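Local coordinates for 2-oxo-1,2-dihydroquinoline 8-monooxygenase, oxygenase component (Pseudomonas putida, PDB 1Z02), which acts as the oxygenase component of a Rieske-type monooxygenase that hydroxylates 2-oxo-1,2-dihydroquinoline at C8, using a [2Fe-2S] cluster and a mononuclear iron, at residues D168-F173 / P299-V304. Sequence-based numbering, arbitrary orientation.
Sequences DLPFRF and PGVLMV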
loop_
_atom_site.group_PDB
_atom_site.type_symbol
_atom_site.label_atom_id
_atom_site.label_comp_id
_atom_site.label_asym_id
_atom_site.label_seq_id
_atom_site.Cartn_x
_atom_site.Cartn_y
_atom_site.Cartn_z
ATOM N N ASP A 168 -10.296 13.848 -32.477
ATOM C CA ASP A 168 -10.476 13.343 -31.115
ATOM C C ASP A 168 -11.136 14.390 -30.217
ATOM O O ASP A 168 -10.947 14.390 -28.994
ATOM C CB ASP A 168 -9.129 12.920 -30.515
ATOM C CG ASP A 168 -8.632 11.595 -31.065
ATOM O OD1 ASP A 168 -7.518 11.167 -30.690
ATOM O OD2 ASP A 168 -9.356 10.972 -31.874
ATOM N N LEU A 169 -11.899 15.289 -30.835
ATOM C CA LEU A 169 -12.607 16.342 -30.113
ATOM C C LEU A 169 -14.084 16.214 -30.467
ATOM O O LEU A 169 -14.423 15.733 -31.548
ATOM C CB LEU A 169 -12.060 17.707 -30.531
ATOM C CG LEU A 169 -11.386 18.558 -29.445
ATOM C CD1 LEU A 169 -10.589 17.735 -28.520
ATOM C CD2 LEU A 169 -10.565 19.634 -30.062
ATOM N N PRO A 170 -14.985 16.633 -29.564
ATOM C CA PRO A 170 -16.428 16.533 -29.842
ATOM C C PRO A 170 -16.864 17.156 -31.172
ATOM O O PRO A 170 -16.127 17.953 -31.762
ATOM C CB PRO A 170 -17.060 17.241 -28.645
ATOM C CG PRO A 170 -16.081 16.939 -27.536
ATOM C CD PRO A 170 -14.741 17.161 -28.211
ATOM N N PHE A 171 -18.061 16.780 -31.626
ATOM C CA PHE A 171 -18.629 17.291 -32.877
ATOM C C PHE A 171 -18.755 18.807 -32.786
ATOM O O PHE A 171 -19.127 19.330 -31.741
ATOM C CB PHE A 171 -20.015 16.686 -33.131
ATOM C CG PHE A 171 -20.052 15.187 -33.032
ATOM C CD1 PHE A 171 -20.562 14.564 -31.896
ATOM C CD2 PHE A 171 -19.557 14.396 -34.067
ATOM C CE1 PHE A 171 -20.576 13.177 -31.785
ATOM C CE2 PHE A 171 -19.565 13.003 -33.966
ATOM C CZ PHE A 171 -20.076 12.395 -32.822
ATOM N N ARG A 172 -18.451 19.506 -33.880
ATOM C CA ARG A 172 -18.513 20.966 -33.901
ATOM C C ARG A 172 -19.796 21.509 -34.511
ATOM O O ARG A 172 -20.355 20.904 -35.424
ATOM C CB ARG A 172 -17.322 21.540 -34.680
ATOM C CG ARG A 172 -15.974 21.076 -34.171
ATOM C CD ARG A 172 -14.830 21.625 -35.003
ATOM N NE ARG A 172 -14.711 23.077 -34.904
ATOM C CZ ARG A 172 -13.693 23.777 -35.399
ATOM N NH1 ARG A 172 -13.666 25.098 -35.264
ATOM N NH2 ARG A 172 -12.696 23.157 -36.023
ATOM N N PHE A 173 -20.245 22.649 -33.988
ATOM C CA PHE A 173 -21.436 23.354 -34.468
ATOM C C PHE A 173 -20.992 24.789 -34.750
ATOM O O PHE A 173 -20.066 25.287 -34.110
ATOM C CB PHE A 173 -22.542 23.370 -33.409
ATOM C CG PHE A 173 -23.071 22.008 -33.070
ATOM C CD1 PHE A 173 -22.487 21.248 -32.058
ATOM C CD2 PHE A 173 -24.138 21.468 -33.779
ATOM C CE1 PHE A 173 -22.953 19.972 -31.768
ATOM C CE2 PHE A 173 -24.610 20.190 -33.494
ATOM C CZ PHE A 173 -24.018 19.443 -32.487
ATOM N N PRO A 299 -11.247 9.788 -27.486
ATOM C CA PRO A 299 -10.937 8.698 -26.551
ATOM C C PRO A 299 -11.816 8.641 -25.302
ATOM O O PRO A 299 -11.554 7.850 -24.393
ATOM C CB PRO A 299 -9.479 8.961 -26.196
ATOM C CG PRO A 299 -9.425 10.444 -26.144
ATOM C CD PRO A 299 -10.227 10.850 -27.394
ATOM N N GLY A 300 -12.856 9.466 -25.277
ATOM C CA GLY A 300 -13.759 9.514 -24.139
ATOM C C GLY A 300 -13.939 10.957 -23.711
ATOM O O GLY A 300 -13.599 11.336 -22.583
ATOM N N VAL A 301 -14.468 11.769 -24.622
ATOM C CA VAL A 301 -14.672 13.193 -24.363
ATOM C C VAL A 301 -16.150 13.569 -24.364
ATOM O O VAL A 301 -16.858 13.330 -25.337
ATOM C CB VAL A 301 -13.945 14.067 -25.418
ATOM C CG1 VAL A 301 -13.825 15.488 -24.911
ATOM C CG2 VAL A 301 -12.582 13.488 -25.729
ATOM N N LEU A 302 -16.597 14.156 -23.258
ATOM C CA LEU A 302 -17.987 14.564 -23.100
ATOM C C LEU A 302 -18.256 15.998 -23.532
ATOM O O LEU A 302 -17.412 16.872 -23.369
ATOM C CB LEU A 302 -18.407 14.403 -21.639
ATOM C CG LEU A 302 -19.821 14.892 -21.294
ATOM C CD1 LEU A 302 -20.832 13.859 -21.769
ATOM C CD2 LEU A 302 -19.947 15.098 -19.788
ATOM N N MET A 303 -19.430 16.215 -24.120
ATOM C CA MET A 303 -19.858 17.545 -24.526
ATOM C C MET A 303 -21.273 17.731 -24.022
ATOM O O MET A 303 -22.143 16.906 -24.294
ATOM C CB MET A 303 -19.851 17.725 -26.045
ATOM C CG MET A 303 -20.585 19.001 -26.482
ATOM S SD MET A 303 -20.270 19.571 -28.176
ATOM C CE MET A 303 -21.126 18.311 -29.133
ATOM N N VAL A 304 -21.493 18.806 -23.273
ATOM C CA VAL A 304 -22.813 19.113 -22.750
ATOM C C VAL A 304 -23.219 20.466 -23.324
ATOM O O VAL A 304 -22.884 21.511 -22.761
ATOM C CB VAL A 304 -22.814 19.217 -21.214
ATOM C CG1 VAL A 304 -24.241 19.167 -20.705
ATOM C CG2 VAL A 304 -21.992 18.095 -20.601
#
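Asp168 OD1 is gripped twice, by the backbone N of Trp44 in a hydrogen bond and by Arg406 NH2 in a salt bridge. These bonds anchor the carboxylate, while CB of Asp168 rests on CD of Pro299 at 3.9 Å. The two side chains cross at about a right angle. No hydrogen bond joins 168-173 to 299-304, and the rest of the contact is mostly apolar. CG1 of Val301 meets CG of Pro170 at 3.8 Å and lies equally close to its CD. Val301 CG2, the other branch, lies 3.8 Å from Asp168 O. Gly300 and Val301 form a classic beta bulge opposite Val297, where strand 301-305 begins in the antiparallel sheet of the Bet v 1-like catalytic domain. The extended loop 168-173 covers one face of this strand. The side chain of Leu302 turns away from the loop and lies about 8 Å from the bound Fe(III) ion. Pro170 CB packs on Met303 CB at 3.8 Å. The Met303 side chain leaves the strand extended, CG opposite the backbone N (chi1 167°), and bends only at chi3 (71°). This brings Met303 CE to 3.4 Å from Phe171 O. Met303 CE also lies 3.6 Å from Phe173 CE1, in the plane of the ring and at its edge. Replacing Met303 by alanine removes SD and CE, and would probably open a gap between Phe171 O and the edge of the Phe173 ring.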